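Local atomic coordinates of diphthine synthase (Entamoeba histolytica, PDB entry 3I4T), a protein that probably methylates a histidine-derived side chain of elongation factor 2 with S-adenosylmethionine, as a putative diphthine synthase of the tetrapyrrole methylase family. Residues A132-Q144 and V237-I249. Residues are numbered along the deposited sequence; the frame is centred on the assembly and turned at random. Where two conformers were deposited one is given.
Sequences ASIMNAIGCSGLQ and VGMARVACADQKI
V242 is the main bump of the hairpin 237-249, and it lodges between I134 and A137, about one helical turn apart: its CG1 lies 3.5 Å from A137 CB, while its CB meets I134 CD1 at 3.4 Å. With CG1 anti to the backbone N (chi1 177°), that branch faces A137, and the I134 and V242 side chains cross at about a right angle. In the other direction, C140 SG enters a hollow formed by M239, V242, Q247 and I249; M239 CE is 3.5 Å from the sulfur and I249 CD1 3.6 Å. The bend of M239 at chi3 (82°) carries CE to this sulfur while M239 SD rests 4.0 Å from I138 CG2. Q247 borders the hollow through its amide, whose OE1 takes the backbone N of A243 at 2.8 Å, on a lone pair in the carbonyl plane, tying the amide to the loop that presents V242. Farther along, S141 CB and L143 CD1 come more loosely against the V237 methyls; S141 OG donates to I138 O and accepts from L143 N, the latter bond making an ST turn. The contact sets helix 134-137 and the 3-10 segment 138-141 against the hairpin, whose strands belong to the mixed sheet; L270 of strand 267-271 also touches I138 and M239, while Y107 of the second subunit packs on C140. Methyl groups and sulfurs make most of the cross-contacts, consistent with cohesion mainly from complementary shape and burial.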
ATOM      1  N   ALA A 132       2.329  -3.975   5.959  1.00 33.80           N
ATOM      2  CA  ALA A 132       1.621  -2.706   5.805  1.00 34.03           C
ATOM      3  C   ALA A 132       2.575  -1.599   5.369  1.00 34.61           C
ATOM      4  O   ALA A 132       3.770  -1.657   5.613  1.00 35.39           O
ATOM      5  CB  ALA A 132       0.877  -2.325   7.091  1.00 33.15           C
ATOM      6  N   SER A 133       2.033  -0.602   4.693  1.00 35.55           N
ATOM      7  CA  SER A 133       2.805   0.498   4.163  1.00 35.94           C
ATOM      8  C   SER A 133       2.056   1.777   4.479  1.00 36.32           C
ATOM      9  O   SER A 133       0.820   1.784   4.518  1.00 36.30           O
ATOM     10  CB  SER A 133       2.946   0.334   2.648  1.00 36.16           C
ATOM     11  OG  SER A 133       3.141   1.574   1.994  1.00 35.98           O
ATOM     12  N   ILE A 134       2.800   2.864   4.662  1.00 36.90           N
ATOM     13  CA  ILE A 134       2.200   4.172   4.902  1.00 37.30           C
ATOM     14  C   ILE A 134       1.264   4.527   3.745  1.00 37.41           C
ATOM     15  O   ILE A 134       0.235   5.171   3.941  1.00 37.41           O
ATOM     16  CB  ILE A 134       3.274   5.283   5.204  1.00 37.52           C
ATOM     17  CG1 ILE A 134       2.616   6.529   5.796  1.00 39.02           C
ATOM     18  CG2 ILE A 134       4.098   5.658   3.967  1.00 37.83           C
ATOM     19  CD1 ILE A 134       2.403   6.434   7.295  1.00 41.09           C
ATOM     20  N   MET A 135       1.605   4.051   2.552  1.00 37.85           N
ATOM     21  CA  MET A 135       0.817   4.318   1.354  1.00 38.81           C
ATOM     22  C   MET A 135      -0.616   3.758   1.367  1.00 38.77           C
ATOM     23  O   MET A 135      -1.526   4.397   0.852  1.00 38.87           O
ATOM     24  CB  MET A 135       1.572   3.846   0.127  1.00 39.16           C
ATOM     25  CG  MET A 135       1.771   4.953  -0.900  1.00 42.57           C
ATOM     26  SD  MET A 135       3.458   4.959  -1.554  1.00 46.62           S
ATOM     27  CE  MET A 135       4.409   5.215  -0.046  1.00 46.85           C
ATOM     28  N   ASN A 136      -0.827   2.578   1.946  1.00 38.76           N
ATOM     29  CA  ASN A 136      -2.190   2.104   2.151  1.00 38.73           C
ATOM     30  C   ASN A 136      -2.785   2.618   3.471  1.00 38.01           C
ATOM     31  O   ASN A 136      -3.953   3.034   3.523  1.00 37.49           O
ATOM     32  CB  ASN A 136      -2.336   0.571   1.975  1.00 39.58           C
ATOM     33  CG  ASN A 136      -1.189  -0.233   2.594  1.00 43.15           C
ATOM     34  OD1 ASN A 136      -0.064  -0.198   2.100  1.00 48.67           O
ATOM     35  ND2 ASN A 136      -1.478  -0.981   3.665  1.00 45.32           N
ATOM     36  N   ALA A 137      -1.961   2.640   4.518  1.00 36.94           N
ATOM     37  CA  ALA A 137      -2.418   2.984   5.870  1.00 36.03           C
ATOM     38  C   ALA A 137      -3.112   4.344   6.010  1.00 35.72           C
ATOM     39  O   ALA A 137      -3.983   4.508   6.867  1.00 35.54           O
ATOM     40  CB  ALA A 137      -1.267   2.885   6.844  1.00 35.86           C
ATOM     41  N   ILE A 138      -2.706   5.315   5.187  1.00 35.21           N
ATOM     42  CA  ILE A 138      -3.284   6.668   5.179  1.00 34.87           C
ATOM     43  C   ILE A 138      -4.773   6.658   4.780  1.00 34.88           C
ATOM     44  O   ILE A 138      -5.455   7.689   4.821  1.00 34.36           O
ATOM     45  CB  ILE A 138      -2.500   7.646   4.227  1.00 34.80           C
ATOM     46  CG1 ILE A 138      -2.329   7.010   2.851  1.00 34.47           C
ATOM     47  CG2 ILE A 138      -1.163   8.043   4.837  1.00 33.43           C
ATOM     48  CD1 ILE A 138      -2.197   7.986   1.729  1.00 36.17           C
ATOM     49  N   GLY A 139      -5.255   5.484   4.386  1.00 34.90           N
ATOM     50  CA  GLY A 139      -6.672   5.257   4.171  1.00 35.13           C
ATOM     51  C   GLY A 139      -7.517   5.545   5.392  1.00 35.29           C
ATOM     52  O   GLY A 139      -8.718   5.759   5.273  1.00 35.63           O
ATOM     53  N   CYS A 140      -6.902   5.578   6.567  1.00 35.50           N
ATOM     54  CA  CYS A 140      -7.656   5.838   7.795  1.00 36.27           C
ATOM     55  C   CYS A 140      -8.156   7.267   7.878  1.00 35.79           C
ATOM     56  O   CYS A 140      -8.966   7.594   8.748  1.00 36.30           O
ATOM     57  CB  CYS A 140      -6.849   5.468   9.044  1.00 36.21           C
ATOM     58  SG  CYS A 140      -5.312   6.341   9.212  1.00 40.54           S
ATOM     59  N   SER A 141      -7.687   8.106   6.960  1.00 35.30           N
ATOM     60  CA  SER A 141      -8.126   9.498   6.872  1.00 35.08           C
ATOM     61  C   SER A 141      -9.579   9.614   6.401  1.00 34.89           C
ATOM     62  O   SER A 141     -10.267  10.587   6.708  1.00 34.97           O
ATOM     63  CB  SER A 141      -7.231  10.257   5.899  1.00 34.89           C
ATOM     64  OG  SER A 141      -7.289   9.654   4.616  1.00 34.65           O
ATOM     65  N   GLY A 142     -10.031   8.628   5.635  1.00 34.61           N
ATOM     66  CA  GLY A 142     -11.337   8.708   4.999  1.00 34.10           C
ATOM     67  C   GLY A 142     -11.248   9.018   3.520  1.00 33.61           C
ATOM     68  O   GLY A 142     -12.235   8.884   2.799  1.00 33.69           O
ATOM     69  N   LEU A 143     -10.071   9.432   3.058  1.00 33.05           N
ATOM     70  CA  LEU A 143      -9.867   9.643   1.629  1.00 32.52           C
ATOM     71  C   LEU A 143      -9.742   8.288   0.915  1.00 32.58           C
ATOM     72  O   LEU A 143      -9.124   7.349   1.446  1.00 32.18           O
ATOM     73  CB  LEU A 143      -8.650  10.542   1.366  1.00 31.89           C
ATOM     74  CG  LEU A 143      -8.746  12.023   1.785  1.00 32.00           C
ATOM     75  CD1 LEU A 143      -7.376  12.652   1.776  1.00 31.60           C
ATOM     76  CD2 LEU A 143      -9.727  12.875   0.934  1.00 30.96           C
ATOM     77  N   GLN A 144     -10.352   8.196  -0.266  0.50 32.48           N
ATOM     78  CA  GLN A 144     -10.280   7.008  -1.111  0.50 32.27           C
ATOM     79  C   GLN A 144      -8.904   6.880  -1.742  0.50 32.31           C
ATOM     80  O   GLN A 144      -8.434   7.784  -2.441  0.50 32.49           O
ATOM     81  CB  GLN A 144     -11.348   7.064  -2.201  0.50 32.31           C
ATOM     82  CG  GLN A 144     -11.006   6.276  -3.458  0.50 33.19           C
ATOM     83  CD  GLN A 144     -11.345   4.797  -3.369  0.50 34.38           C
ATOM     84  OE1 GLN A 144     -10.917   4.098  -2.446  0.50 34.13           O
ATOM     85  NE2 GLN A 144     -12.113   4.312  -4.343  0.50 34.40           N
ATOM     86  N   VAL A 237      -4.758  17.367   5.562  1.00 34.05           N
ATOM     87  CA  VAL A 237      -4.816  16.345   6.579  1.00 33.83           C
ATOM     88  C   VAL A 237      -3.401  16.116   7.084  1.00 34.12           C
ATOM     89  O   VAL A 237      -2.545  15.618   6.345  1.00 34.31           O
ATOM     90  CB  VAL A 237      -5.393  15.021   6.014  1.00 33.89           C
ATOM     91  CG1 VAL A 237      -5.696  14.029   7.138  1.00 32.93           C
ATOM     92  CG2 VAL A 237      -6.645  15.287   5.172  1.00 33.13           C
ATOM     93  N   GLY A 238      -3.159  16.505   8.335  1.00 33.85           N
ATOM     94  CA  GLY A 238      -1.903  16.232   8.993  1.00 33.94           C
ATOM     95  C   GLY A 238      -2.036  14.881   9.648  1.00 34.69           C
ATOM     96  O   GLY A 238      -3.054  14.593  10.291  1.00 34.69           O
ATOM     97  N   MET A 239      -1.027  14.035   9.472  1.00 34.91           N
ATOM     98  CA  MET A 239      -1.065  12.709  10.057  1.00 35.63           C
ATOM     99  C   MET A 239       0.240  12.374  10.735  1.00 35.40           C
ATOM    100  O   MET A 239       1.310  12.503  10.142  1.00 35.71           O
ATOM    101  CB  MET A 239      -1.396  11.663   8.995  1.00 36.41           C
ATOM    102  CG  MET A 239      -2.728  11.928   8.294  1.00 38.26           C
ATOM    103  SD  MET A 239      -3.120  10.625   7.142  1.00 43.90           S
ATOM    104  CE  MET A 239      -3.828   9.390   8.225  1.00 41.89           C
ATOM    105  N   ALA A 240       0.141  11.947  11.987  1.00 35.00           N
ATOM    106  CA  ALA A 240       1.307  11.565  12.764  1.00 34.38           C
ATOM    107  C   ALA A 240       1.132  10.147  13.284  1.00 34.20           C
ATOM    108  O   ALA A 240       0.058   9.782  13.749  1.00 34.12           O
ATOM    109  CB  ALA A 240       1.507  12.539  13.919  1.00 33.96           C
ATOM    110  N   ARG A 241       2.201   9.361  13.209  1.00 34.37           N
ATOM    111  CA  ARG A 241       2.233   7.996  13.738  1.00 34.65           C
ATOM    112  C   ARG A 241       1.103   7.109  13.180  1.00 35.14           C
ATOM    113  O   ARG A 241       0.382   6.442  13.924  1.00 35.53           O
ATOM    114  CB  ARG A 241       2.270   8.014  15.274  1.00 34.37           C
ATOM    115  CG  ARG A 241       3.441   8.824  15.817  1.00 34.47           C
ATOM    116  CD  ARG A 241       3.369   9.092  17.311  1.00 32.45           C
ATOM    117  NE  ARG A 241       2.189   9.863  17.703  1.00 32.34           N
ATOM    118  CZ  ARG A 241       2.053  11.180  17.576  1.00 32.15           C
ATOM    119  NH1 ARG A 241       3.010  11.923  17.035  1.00 32.38           N
ATOM    120  NH2 ARG A 241       0.932  11.757  17.980  1.00 33.33           N
ATOM    121  N   VAL A 242       0.969   7.101  11.858  1.00 35.64           N
ATOM    122  CA  VAL A 242      -0.056   6.301  11.194  1.00 36.34           C
ATOM    123  C   VAL A 242       0.077   4.826  11.578  1.00 36.59           C
ATOM    124  O   VAL A 242       1.178   4.273  11.607  1.00 36.86           O
ATOM    125  CB  VAL A 242      -0.030   6.510   9.653  1.00 36.62           C
ATOM    126  CG1 VAL A 242      -1.034   5.630   8.950  1.00 36.00           C
ATOM    127  CG2 VAL A 242      -0.318   7.974   9.320  1.00 37.32           C
ATOM    128  N   ALA A 243      -1.053   4.218  11.927  1.00 36.87           N
ATOM    129  CA  ALA A 243      -1.110   2.799  12.275  1.00 37.21           C
ATOM    130  C   ALA A 243      -0.468   2.472  13.631  1.00 37.30           C
ATOM    131  O   ALA A 243      -0.329   1.299  13.986  1.00 37.21           O
ATOM    132  CB  ALA A 243      -0.497   1.939  11.149  1.00 37.04           C
ATOM    133  N   CYS A 244      -0.092   3.506  14.383  1.00 37.51           N
ATOM    134  CA  CYS A 244       0.368   3.335  15.769  1.00 37.62           C
ATOM    135  C   CYS A 244      -0.783   3.574  16.749  1.00 37.90           C
ATOM    136  O   CYS A 244      -1.797   4.168  16.392  1.00 38.33           O
ATOM    137  CB  CYS A 244       1.538   4.283  16.069  1.00 37.35           C
ATOM    138  SG  CYS A 244       2.943   4.139  14.900  1.00 37.39           S
ATOM    139  N   ALA A 245      -0.625   3.126  17.988  1.00 38.08           N
ATOM    140  CA  ALA A 245      -1.631   3.366  19.026  1.00 38.15           C
ATOM    141  C   ALA A 245      -1.911   4.859  19.310  1.00 38.29           C
ATOM    142  O   ALA A 245      -3.068   5.251  19.527  1.00 38.72           O
ATOM    143  CB  ALA A 245      -1.259   2.627  20.304  1.00 37.98           C
ATOM    144  N   ASP A 246      -0.872   5.690  19.306  1.00 38.12           N
ATOM    145  CA  ASP A 246      -1.058   7.133  19.541  1.00 37.97           C
ATOM    146  C   ASP A 246      -1.102   7.926  18.237  1.00 37.34           C
ATOM    147  O   ASP A 246      -0.687   9.082  18.175  1.00 37.37           O
ATOM    148  CB  ASP A 246      -0.006   7.690  20.510  1.00 38.17           C
ATOM    149  CG  ASP A 246       1.422   7.534  19.991  1.00 40.14           C
ATOM    150  OD1 ASP A 246       1.635   6.890  18.936  1.00 41.05           O
ATOM    151  OD2 ASP A 246       2.342   8.068  20.656  1.00 42.70           O
ATOM    152  N   GLN A 247      -1.615   7.278  17.200  1.00 36.74           N
ATOM    153  CA  GLN A 247      -1.883   7.906  15.912  1.00 36.16           C
ATOM    154  C   GLN A 247      -2.680   9.175  16.115  1.00 35.70           C
ATOM    155  O   GLN A 247      -3.635   9.200  16.898  1.00 35.93           O
ATOM    156  CB  GLN A 247      -2.686   6.932  15.049  1.00 36.32           C
ATOM    157  CG  GLN A 247      -3.134   7.434  13.692  1.00 36.57           C
ATOM    158  CD  GLN A 247      -4.000   6.403  12.995  1.00 36.71           C
ATOM    159  OE1 GLN A 247      -3.508   5.369  12.563  1.00 38.31           O
ATOM    160  NE2 GLN A 247      -5.294   6.669  12.902  1.00 35.70           N
ATOM    161  N   LYS A 248      -2.289  10.224  15.404  1.00 34.85           N
ATOM    162  CA  LYS A 248      -2.984  11.495  15.468  1.00 34.19           C
ATOM    163  C   LYS A 248      -3.301  11.953  14.045  1.00 33.54           C
ATOM    164  O   LYS A 248      -2.411  11.953  13.181  1.00 33.25           O
ATOM    165  CB  LYS A 248      -2.116  12.529  16.206  1.00 34.13           C
ATOM    166  CG  LYS A 248      -2.744  13.909  16.368  1.00 35.57           C
ATOM    167  CD  LYS A 248      -3.731  13.963  17.532  1.00 39.50           C
ATOM    168  CE  LYS A 248      -4.671  15.173  17.388  1.00 42.84           C
ATOM    169  NZ  LYS A 248      -6.090  14.912  17.845  1.00 42.61           N
ATOM    170  N   ILE A 249      -4.569  12.305  13.804  1.00 32.65           N
ATOM    171  CA  ILE A 249      -5.024  12.806  12.503  1.00 32.14           C
ATOM    172  C   ILE A 249      -5.814  14.099  12.684  1.00 32.49           C
ATOM    173  O   ILE A 249      -6.797  14.120  13.426  1.00 32.29           O
ATOM    174  CB  ILE A 249      -5.935  11.784  11.782  1.00 32.22           C
ATOM    175  CG1 ILE A 249      -5.200  10.468  11.537  1.00 31.78           C
ATOM    176  CG2 ILE A 249      -6.471  12.349  10.473  1.00 30.74           C
ATOM    177  CD1 ILE A 249      -6.105   9.364  11.026  1.00 32.50           C
TER